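Local atomic coordinates of genome polyprotein (Rhinovirus C, PDB entry 6KU8), a protein that cleaves peptide bonds as the chymotrypsin-like 3C cysteine protease that probably processes the viral polyprotein, and binds the inhibitor rupintrivir. Residues R55-L60 with L78-N83; G120-Y125 with R137-N142. All coordinates share one frame; numbering follows the deposited sequence.

Interaction 1: residues R55-L60 with L78-N83; sequences REVRVL and LWLDQN
The guanidinium of R58 and the carboxylate of D81 meet with their planes 81° apart. D81 OD2 approaches the guanidinium obliquely and is shared by two bent bonds, from NE and from NH2, both weak and part of one salt bridge, with R58 NH2 3.3 Å from D81 OD2. One face of the guanidinium is covered by the L60 methyl CD2, which stands 4.0 Å above its centre, while a water sits in plane at its edge and takes a weak bond from NH2. This pair lies on the outside of the six-stranded antiparallel barrel of the chymotrypsin-like 3C fold, where strand 55-66 runs beside strand 75-80. The axes of strands 55-59 and 78-80 run at 113° to each other. V59 and L80 form an antiparallel non-hydrogen-bonded pair, and D81 next to it is the centre of an inverse gamma turn. Two backbone bonds flank that pair: D81 N to R58 O at 2.9 Å, and L60 N to W79 O at 2.7 Å.

L60 also reaches over D81, its CD2 resting 3.7 Å from D81 CB, so the leucine lies against both partners of the salt bridge. The valines add apolar contact. With V57 CG1 anti to the backbone N (chi1 178°), that methyl is set against L80 CB at 4.1 Å, the two side chains crossing at about a right angle. V59 meets L80 CD2 with CG2 (4.1 Å) and L78 CD2 with CG1. V57 and L80 pack on I52, and V59 on V50, both of strand 49-52, the next in the barrel. A second water bridges the backbones, accepting from R58 N and donating to D81 O.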
loop_
_atom_site.group_PDB
_atom_site.type_symbol
_atom_site.label_atom_id
_atom_site.label_comp_id
_atom_site.label_asym_id
_atom_site.label_seq_id
_atom_site.Cartn_x
_atom_site.Cartn_y
_atom_site.Cartn_z
ATOM N N ARG A 55 6.233 16.032 -8.935
ATOM C CA ARG A 55 6.211 17.338 -8.286
ATOM C C ARG A 55 6.472 17.191 -6.793
ATOM O O ARG A 55 6.071 16.200 -6.177
ATOM C CB ARG A 55 4.866 18.041 -8.493
ATOM C CG ARG A 55 4.538 18.391 -9.937
ATOM C CD ARG A 55 3.045 18.578 -10.100
ATOM N NE ARG A 55 2.417 19.018 -8.857
ATOM C CZ ARG A 55 1.914 18.206 -7.923
ATOM N NH1 ARG A 55 1.967 16.878 -8.073
ATOM N NH2 ARG A 55 1.368 18.724 -6.827
ATOM N N GLU A 56 7.119 18.198 -6.201
ATOM C CA GLU A 56 7.359 18.175 -4.761
ATOM C C GLU A 56 6.084 18.553 -4.021
ATOM O O GLU A 56 5.472 19.585 -4.302
ATOM C CB GLU A 56 8.499 19.113 -4.356
ATOM C CG GLU A 56 9.855 18.739 -4.946
ATOM C CD GLU A 56 10.302 17.342 -4.554
ATOM O OE1 GLU A 56 10.511 17.084 -3.345
ATOM O OE2 GLU A 56 10.424 16.494 -5.461
ATOM N N VAL A 57 5.680 17.701 -3.084
ATOM C CA VAL A 57 4.506 17.921 -2.254
ATOM C C VAL A 57 4.953 17.926 -0.797
ATOM O O VAL A 57 5.630 16.992 -0.349
ATOM C CB VAL A 57 3.434 16.840 -2.497
ATOM C CG1 VAL A 57 2.238 17.061 -1.575
ATOM C CG2 VAL A 57 3.009 16.827 -3.981
ATOM N N ARG A 58 4.570 18.969 -0.060
ATOM C CA ARG A 58 4.934 19.058 1.348
ATOM C C ARG A 58 4.093 18.103 2.183
ATOM O O ARG A 58 2.864 18.051 2.037
ATOM C CB ARG A 58 4.762 20.489 1.860
ATOM C CG ARG A 58 4.928 20.595 3.370
ATOM C CD ARG A 58 5.318 22.000 3.807
ATOM N NE ARG A 58 4.191 22.921 3.794
ATOM C CZ ARG A 58 3.755 23.566 4.870
ATOM N NH1 ARG A 58 4.370 23.391 6.033
ATOM N NH2 ARG A 58 2.723 24.393 4.780
ATOM N N VAL A 59 4.759 17.352 3.059
ATOM C CA VAL A 59 4.097 16.449 4.002
ATOM C C VAL A 59 3.818 17.222 5.289
ATOM O O VAL A 59 4.745 17.612 5.998
ATOM C CB VAL A 59 4.945 15.206 4.294
ATOM C CG1 VAL A 59 4.300 14.364 5.411
ATOM C CG2 VAL A 59 5.114 14.368 3.031
ATOM N N LEU A 60 2.536 17.416 5.607
ATOM C CA LEU A 60 2.181 18.132 6.830
ATOM C C LEU A 60 2.452 17.279 8.063
ATOM O O LEU A 60 2.908 17.790 9.092
ATOM C CB LEU A 60 0.717 18.553 6.787
ATOM C CG LEU A 60 0.306 19.527 5.681
ATOM C CD1 LEU A 60 -1.211 19.651 5.637
ATOM C CD2 LEU A 60 0.972 20.889 5.863
ATOM N N LEU A 78 0.745 9.466 5.125
ATOM C CA LEU A 78 1.172 10.825 4.813
ATOM C C LEU A 78 -0.052 11.724 4.782
ATOM O O LEU A 78 -1.044 11.404 4.119
ATOM C CB LEU A 78 1.898 10.913 3.473
ATOM C CG LEU A 78 3.068 9.968 3.214
ATOM C CD1 LEU A 78 3.571 10.194 1.794
ATOM C CD2 LEU A 78 4.161 10.176 4.255
ATOM N N TRP A 79 0.008 12.832 5.509
ATOM C CA TRP A 79 -0.999 13.883 5.392
ATOM C C TRP A 79 -0.357 14.985 4.559
ATOM O O TRP A 79 0.630 15.598 4.980
ATOM C CB TRP A 79 -1.455 14.393 6.758
ATOM C CG TRP A 79 -2.045 13.329 7.653
ATOM C CD1 TRP A 79 -1.358 12.449 8.440
ATOM C CD2 TRP A 79 -3.438 13.062 7.876
ATOM N NE1 TRP A 79 -2.232 11.640 9.123
ATOM C CE2 TRP A 79 -3.515 11.999 8.797
ATOM C CE3 TRP A 79 -4.621 13.617 7.385
ATOM C CZ2 TRP A 79 -4.733 11.485 9.244
ATOM C CZ3 TRP A 79 -5.835 13.100 7.823
ATOM C CH2 TRP A 79 -5.881 12.044 8.746
ATOM N N LEU A 80 -0.908 15.212 3.374
ATOM C CA LEU A 80 -0.274 15.994 2.324
ATOM C C LEU A 80 -0.839 17.404 2.247
ATOM O O LEU A 80 -2.028 17.631 2.472
ATOM C CB LEU A 80 -0.460 15.299 0.975
ATOM C CG LEU A 80 0.068 13.866 0.974
ATOM C CD1 LEU A 80 -0.388 13.120 -0.282
ATOM C CD2 LEU A 80 1.575 13.903 1.039
ATOM N N ASP A 81 0.031 18.351 1.900
ATOM C CA ASP A 81 -0.365 19.754 1.765
ATOM C C ASP A 81 -0.858 19.992 0.340
ATOM O O ASP A 81 -0.149 20.504 -0.524
ATOM C CB ASP A 81 0.793 20.673 2.128
ATOM C CG ASP A 81 0.365 22.130 2.233
ATOM O OD1 ASP A 81 -0.849 22.389 2.392
ATOM O OD2 ASP A 81 1.238 23.008 2.155
ATOM N N GLN A 82 -2.107 19.600 0.102
ATOM C CA GLN A 82 -2.729 19.667 -1.215
ATOM C C GLN A 82 -4.178 20.089 -1.038
ATOM O O GLN A 82 -4.770 19.900 0.030
ATOM C CB GLN A 82 -2.681 18.309 -1.949
ATOM C CG GLN A 82 -3.671 17.295 -1.366
ATOM C CD GLN A 82 -3.502 15.867 -1.878
ATOM O OE1 GLN A 82 -2.453 15.499 -2.415
ATOM N NE2 GLN A 82 -4.544 15.049 -1.690
ATOM N N ASN A 83 -4.745 20.667 -2.104
ATOM C CA ASN A 83 -6.161 21.019 -2.127
ATOM C C ASN A 83 -7.035 19.820 -2.452
ATOM O O ASN A 83 -8.163 19.728 -1.965
ATOM C CB ASN A 83 -6.421 22.128 -3.158
ATOM C CG ASN A 83 -7.866 22.602 -3.159
ATOM O OD1 ASN A 83 -8.391 23.020 -2.133
ATOM N ND2 ASN A 83 -8.505 22.559 -4.316
HETATM O O HOH W 1 2.614 20.818 -1.188
HETATM O O HOH W 2 1.188 25.462 1.951
#

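Interaction 2: residues G120-Y125 with R137-N142; sequences GTVIPY and RLLKYN
V122 and L139 cross at about a right angle, the valine methyl CG1 pressing on L139 CB at 3.3 Å, tighter than usual van der Waals contact. The torsion of V122 (chi1 170°) places CG1 over the leucine and leaves CG2 for Y141, whose side chain lies alongside and points the same way; CG2 stands 3.9 Å from Y141 CD2. L139 reaches the other way along the strand with CD2, which packs against P124 CA and, more loosely, the proline ring. P124 sits at a non-hydrogen-bonded position opposite L139, where its missing N-H costs no bond to this neighbour.

On the other face of the pair, I123 and K140 also run side by side. CG1 of I123 stands between its own backbone N and carbonyl carbon (chi1 71°), which leans CD1 onto the lysine, 3.6 Å from K140 NZ. The lysine chain, bent at chi2 and chi3, runs alongside the isoleucine and delivers NZ to N142 OD1 (3.1 Å). Y125 meets K140 obliquely, CB against CB.

Between these layers I123 and K140 exchange nearly straight backbone bonds (I123 N to K140 O 3.1 Å, K140 N to I123 O 2.9 Å), and Y125 N donates to L138 O. Past Y141, a water joins T121 O to N142 N, donating to the first and accepting from the second. Y141 OH bonds to H164 ND1, and its side chain lies about 7 Å from rupintrivir, consistent with the Tyr-His pair behind the S1 pocket in the C-terminal, chymotrypsin-like barrel of picornaviral 3C proteases.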
loop_
_atom_site.group_PDB
_atom_site.type_symbol
_atom_site.label_atom_id
_atom_site.label_comp_id
_atom_site.label_asym_id
_atom_site.label_seq_id
_atom_site.Cartn_x
_atom_site.Cartn_y
_atom_site.Cartn_z
ATOM N N GLY A 120 -4.363 -14.289 -6.450
ATOM C CA GLY A 120 -5.065 -15.423 -5.891
ATOM C C GLY A 120 -5.499 -15.208 -4.457
ATOM O O GLY A 120 -5.939 -14.115 -4.085
ATOM N N THR A 121 -5.373 -16.247 -3.643
ATOM C CA THR A 121 -5.818 -16.189 -2.258
ATOM C C THR A 121 -4.800 -15.447 -1.405
ATOM O O THR A 121 -3.584 -15.612 -1.564
ATOM C CB THR A 121 -6.037 -17.599 -1.703
ATOM O OG1 THR A 121 -7.080 -18.232 -2.441
ATOM C CG2 THR A 121 -6.429 -17.561 -0.226
ATOM N N VAL A 122 -5.309 -14.608 -0.510
ATOM C CA VAL A 122 -4.502 -13.817 0.397
ATOM C C VAL A 122 -4.850 -14.276 1.808
ATOM O O VAL A 122 -6.027 -14.267 2.190
ATOM C CB VAL A 122 -4.766 -12.313 0.204
ATOM C CG1 VAL A 122 -4.118 -11.493 1.303
ATOM C CG2 VAL A 122 -4.350 -11.847 -1.209
ATOM N N ILE A 123 -3.841 -14.668 2.580
ATOM C CA ILE A 123 -4.081 -15.235 3.907
ATOM C C ILE A 123 -3.339 -14.446 4.977
ATOM O O ILE A 123 -2.171 -14.073 4.778
ATOM C CB ILE A 123 -3.670 -16.719 3.973
ATOM C CG1 ILE A 123 -2.145 -16.838 3.923
ATOM C CG2 ILE A 123 -4.343 -17.518 2.863
ATOM C CD1 ILE A 123 -1.605 -18.256 4.032
ATOM N N PRO A 124 -3.953 -14.200 6.135
ATOM C CA PRO A 124 -3.202 -13.588 7.234
ATOM C C PRO A 124 -2.026 -14.477 7.592
ATOM O O PRO A 124 -2.156 -15.697 7.696
ATOM C CB PRO A 124 -4.229 -13.502 8.373
ATOM C CG PRO A 124 -5.553 -13.421 7.654
ATOM C CD PRO A 124 -5.376 -14.374 6.475
ATOM N N TYR A 125 -0.865 -13.860 7.741
ATOM C CA TYR A 125 0.354 -14.628 7.901
ATOM C C TYR A 125 1.180 -14.222 9.109
ATOM O O TYR A 125 2.089 -14.966 9.490
ATOM C CB TYR A 125 1.204 -14.527 6.623
ATOM C CG TYR A 125 2.324 -15.552 6.548
ATOM C CD1 TYR A 125 2.054 -16.894 6.304
ATOM C CD2 TYR A 125 3.648 -15.166 6.707
ATOM C CE1 TYR A 125 3.089 -17.836 6.229
ATOM C CE2 TYR A 125 4.682 -16.088 6.639
ATOM C CZ TYR A 125 4.398 -17.418 6.404
ATOM O OH TYR A 125 5.441 -18.317 6.336
ATOM N N ARG A 137 1.455 -8.114 11.010
ATOM C CA ARG A 137 0.156 -7.977 10.347
ATOM C C ARG A 137 0.260 -8.102 8.828
ATOM O O ARG A 137 -0.437 -7.407 8.084
ATOM C CB ARG A 137 -0.510 -6.657 10.726
ATOM C CG ARG A 137 -0.740 -6.495 12.243
ATOM C CD ARG A 137 -1.407 -5.170 12.576
ATOM N NE ARG A 137 -1.720 -5.070 13.997
ATOM C CZ ARG A 137 -2.031 -3.943 14.630
ATOM N NH1 ARG A 137 -2.093 -2.796 13.968
ATOM N NH2 ARG A 137 -2.269 -3.968 15.940
ATOM N N LEU A 138 1.122 -9.000 8.361
ATOM C CA LEU A 138 1.277 -9.233 6.929
ATOM C C LEU A 138 0.246 -10.233 6.429
ATOM O O LEU A 138 -0.114 -11.178 7.138
ATOM C CB LEU A 138 2.679 -9.751 6.617
ATOM C CG LEU A 138 3.774 -8.696 6.748
ATOM C CD1 LEU A 138 5.124 -9.385 6.609
ATOM C CD2 LEU A 138 3.575 -7.610 5.689
ATOM N N LEU A 139 -0.233 -10.006 5.204
ATOM C CA LEU A 139 -0.999 -10.980 4.436
ATOM C C LEU A 139 -0.073 -11.544 3.354
ATOM O O LEU A 139 0.740 -10.807 2.790
ATOM C CB LEU A 139 -2.241 -10.331 3.808
ATOM C CG LEU A 139 -3.122 -9.457 4.714
ATOM C CD1 LEU A 139 -4.295 -8.826 3.945
ATOM C CD2 LEU A 139 -3.600 -10.275 5.900
ATOM N N LYS A 140 -0.158 -12.854 3.093
ATOM C CA LYS A 140 0.751 -13.494 2.146
ATOM C C LYS A 140 -0.016 -14.038 0.949
ATOM O O LYS A 140 -1.146 -14.518 1.084
ATOM C CB LYS A 140 1.552 -14.628 2.807
ATOM C CG LYS A 140 2.689 -15.187 1.913
ATOM C CD LYS A 140 2.556 -16.666 1.586
ATOM C CE LYS A 140 1.139 -17.161 1.618
ATOM N NZ LYS A 140 1.061 -18.656 1.601
ATOM N N TYR A 141 0.602 -13.943 -0.238
ATOM C CA TYR A 141 0.005 -14.495 -1.446
ATOM C C TYR A 141 1.065 -15.271 -2.217
ATOM O O TYR A 141 2.233 -14.866 -2.270
ATOM C CB TYR A 141 -0.642 -13.396 -2.340
ATOM C CG TYR A 141 -0.105 -11.992 -2.084
ATOM C CD1 TYR A 141 0.791 -11.391 -2.955
ATOM C CD2 TYR A 141 -0.498 -11.280 -0.961
ATOM C CE1 TYR A 141 1.290 -10.107 -2.704
ATOM C CE2 TYR A 141 -0.003 -10.018 -0.697
ATOM C CZ TYR A 141 0.887 -9.437 -1.569
ATOM O OH TYR A 141 1.364 -8.176 -1.306
ATOM N N ASN A 142 0.655 -16.403 -2.794
ATOM C CA ASN A 142 1.557 -17.261 -3.569
ATOM C C ASN A 142 1.655 -16.720 -4.994
ATOM O O ASN A 142 1.076 -17.253 -5.939
ATOM C CB ASN A 142 1.073 -18.708 -3.555
ATOM C CG ASN A 142 1.032 -19.295 -2.148
ATOM O OD1 ASN A 142 1.933 -19.060 -1.339
ATOM N ND2 ASN A 142 -0.014 -20.053 -1.847
HETATM O O HOH W 3 -2.157 -16.722 -3.472
#

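Overall arrangement
The two contacts follow one another along the chain, interaction 1 closing before interaction 2 opens, and they sit on opposite sides of its centre. Their centres are 31 Å apart and their nearest atoms about 15 Å, so they do not touch. Each joins antiparallel strands of a different sheet: 55-66 with 75-80 in the six-stranded barrel, and 115-130 with 138-141 in the antiparallel sheet of the second barrel. Together they sample both halves of the chymotrypsin-like fold, between which the active site of this family lies. Interaction 2 is near bound rupintrivir through Y141, whereas interaction 1 is a partly buried strand pairing of the first barrel.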